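Local coordinates for phosphate binding protein (Planctomyces limnophilus, PDB 4JWO) that probably binds phosphate as a PstS-family component of a system that transports it across the cytoplasmic membrane, at residues A[302-305]-A[306-310]. Numbering follows the deposited sequence.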
loop_
_atom_site.group_PDB
_atom_site.type_symbol
_atom_site.label_atom_id
_atom_site.label_comp_id
_atom_site.label_asym_id
_atom_site.label_seq_id
_atom_site.Cartn_x
_atom_site.Cartn_y
_atom_site.Cartn_z
ATOM N N GLU A 302 17.234 16.108 -5.959
ATOM C CA GLU A 302 17.080 15.467 -7.260
ATOM C C GLU A 302 16.291 14.162 -7.179
ATOM O O GLU A 302 15.559 13.811 -8.105
ATOM C CB GLU A 302 18.445 15.216 -7.904
ATOM C CG GLU A 302 18.373 14.966 -9.390
ATOM C CD GLU A 302 17.602 16.052 -10.116
ATOM O OE1 GLU A 302 17.764 17.240 -9.765
ATOM O OE2 GLU A 302 16.825 15.717 -11.033
ATOM N N PHE A 303 16.434 13.446 -6.070
ATOM C CA PHE A 303 15.713 12.193 -5.896
ATOM C C PHE A 303 14.210 12.422 -5.768
ATOM O O PHE A 303 13.409 11.676 -6.332
ATOM C CB PHE A 303 16.228 11.420 -4.681
ATOM C CG PHE A 303 15.480 10.144 -4.422
ATOM C CD1 PHE A 303 15.602 9.067 -5.286
ATOM C CD2 PHE A 303 14.654 10.016 -3.315
ATOM C CE1 PHE A 303 14.909 7.886 -5.054
ATOM C CE2 PHE A 303 13.959 8.837 -3.077
ATOM C CZ PHE A 303 14.092 7.770 -3.948
ATOM N N ILE A 304 13.828 13.448 -5.014
ATOM C CA ILE A 304 12.415 13.761 -4.839
ATOM C C ILE A 304 11.805 14.262 -6.147
ATOM O O ILE A 304 10.688 13.887 -6.499
ATOM C CB ILE A 304 12.181 14.795 -3.714
ATOM C CG1 ILE A 304 12.660 14.238 -2.372
ATOM C CG2 ILE A 304 10.707 15.162 -3.628
ATOM C CD1 ILE A 304 11.902 13.011 -1.912
ATOM N N LYS A 305 12.551 15.093 -6.868
ATOM C CA LYS A 305 12.095 15.632 -8.149
ATOM C C LYS A 305 11.749 14.540 -9.165
ATOM O O LYS A 305 10.675 14.561 -9.774
ATOM C CB LYS A 305 13.143 16.585 -8.726
ATOM C CG LYS A 305 12.797 17.127 -10.099
ATOM C CD LYS A 305 13.925 18.004 -10.634
ATOM C CE LYS A 305 13.702 18.363 -12.095
ATOM N NZ LYS A 305 14.849 19.123 -12.671
ATOM N N PHE A 306 12.652 13.583 -9.335
ATOM C CA PHE A 306 12.421 12.456 -10.238
ATOM C C PHE A 306 11.193 11.655 -9.811
ATOM O O PHE A 306 10.392 11.216 -10.640
ATOM C CB PHE A 306 13.658 11.554 -10.275
ATOM C CG PHE A 306 13.516 10.365 -11.182
ATOM C CD1 PHE A 306 13.603 10.513 -12.556
ATOM C CD2 PHE A 306 13.298 9.102 -10.662
ATOM C CE1 PHE A 306 13.474 9.420 -13.398
ATOM C CE2 PHE A 306 13.168 8.003 -11.498
ATOM C CZ PHE A 306 13.258 8.167 -12.868
ATOM N N LEU A 307 11.051 11.481 -8.504
ATOM C CA LEU A 307 9.943 10.740 -7.919
ATOM C C LEU A 307 8.584 11.355 -8.275
ATOM O O LEU A 307 7.616 10.640 -8.544
ATOM C CB LEU A 307 10.141 10.680 -6.401
ATOM C CG LEU A 307 9.166 9.923 -5.509
ATOM C CD1 LEU A 307 8.996 8.512 -6.014
ATOM C CD2 LEU A 307 9.678 9.925 -4.070
ATOM N N LEU A 308 8.526 12.683 -8.298
ATOM C CA LEU A 308 7.277 13.404 -8.543
ATOM C C LEU A 308 7.008 13.633 -10.030
ATOM O O LEU A 308 5.914 14.033 -10.419
ATOM C CB LEU A 308 7.300 14.760 -7.822
ATOM C CG LEU A 308 7.520 14.757 -6.307
ATOM C CD1 LEU A 308 7.477 16.173 -5.749
ATOM C CD2 LEU A 308 6.495 13.873 -5.613
ATOM N N SER A 309 8.015 13.390 -10.858
ATOM C CA SER A 309 7.909 13.645 -12.291
ATOM C C SER A 309 7.009 12.626 -12.973
ATOM O O SER A 309 6.579 11.657 -12.352
ATOM C CB SER A 309 9.291 13.607 -12.936
ATOM O OG SER A 309 9.843 12.307 -12.854
ATOM N N GLU A 310 6.739 12.849 -14.257
ATOM C CA GLU A 310 5.938 11.920 -15.048
ATOM C C GLU A 310 6.616 10.553 -15.118
ATOM O O GLU A 310 5.950 9.519 -15.166
ATOM C CB GLU A 310 5.705 12.475 -16.456
ATOM C CG GLU A 310 4.809 11.609 -17.333
ATOM C CD GLU A 310 3.371 11.540 -16.837
ATOM O OE1 GLU A 310 2.925 12.468 -16.127
ATOM O OE2 GLU A 310 2.678 10.552 -17.163
#
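Ile304 lays its CG2 methyl against the isobutyl end of Leu308 one helical turn later, CG2 to CD1 4.0 Å, the two side chains running alongside each other in one direction. Both sit in the last turns of helix 298-308, one of the helices packed on the sheet of this periplasmic-binding-protein fold, and both lean on Phe137 of strand 134-148. With CG2 anti to its backbone N and CG1 beside it (chi1 -62°), the branched Ile304 can meet two leucines at once, one branch turned to Leu308 while CD1 stands 4.4 Å from Leu307 CD2. With Leu308 cut back to an alanine, Ile304 CG2 would probably lose its partner and a gap would open toward Phe137 and Met332 of helix 326-340. Large apolar side chains suit the remaining buried face, where a polar group would need a partner: Phe303, Phe306 and Leu307 all pack on Val78 of helix 72-85, and Leu307 also reaches Val139. Lys305, mostly in solvent, can keep its chain extended, its side chain touching Leu336 of helix 326-340.

The backbone shows the helix running out. Phe306 N donates to Glu302 O almost straight (169°), Leu307 N to Phe303 O is more bent, and Leu308 N to Ile304 O, 3.1 Å, bends to 141° as that N-H also makes a weak bond to Lys305 O. Ser309 then leaves the helix and is the N-cap of helix 310-318, its small hydroxyl accepting a weak hydrogen bond from Gly312 N. Just beyond, Glu310 forms a salt bridge with Lys329. The same serine closes the turn behind it: Ser309 N and OG both come to Phe306 O from one face of its plane, OG donating at 2.5 Å.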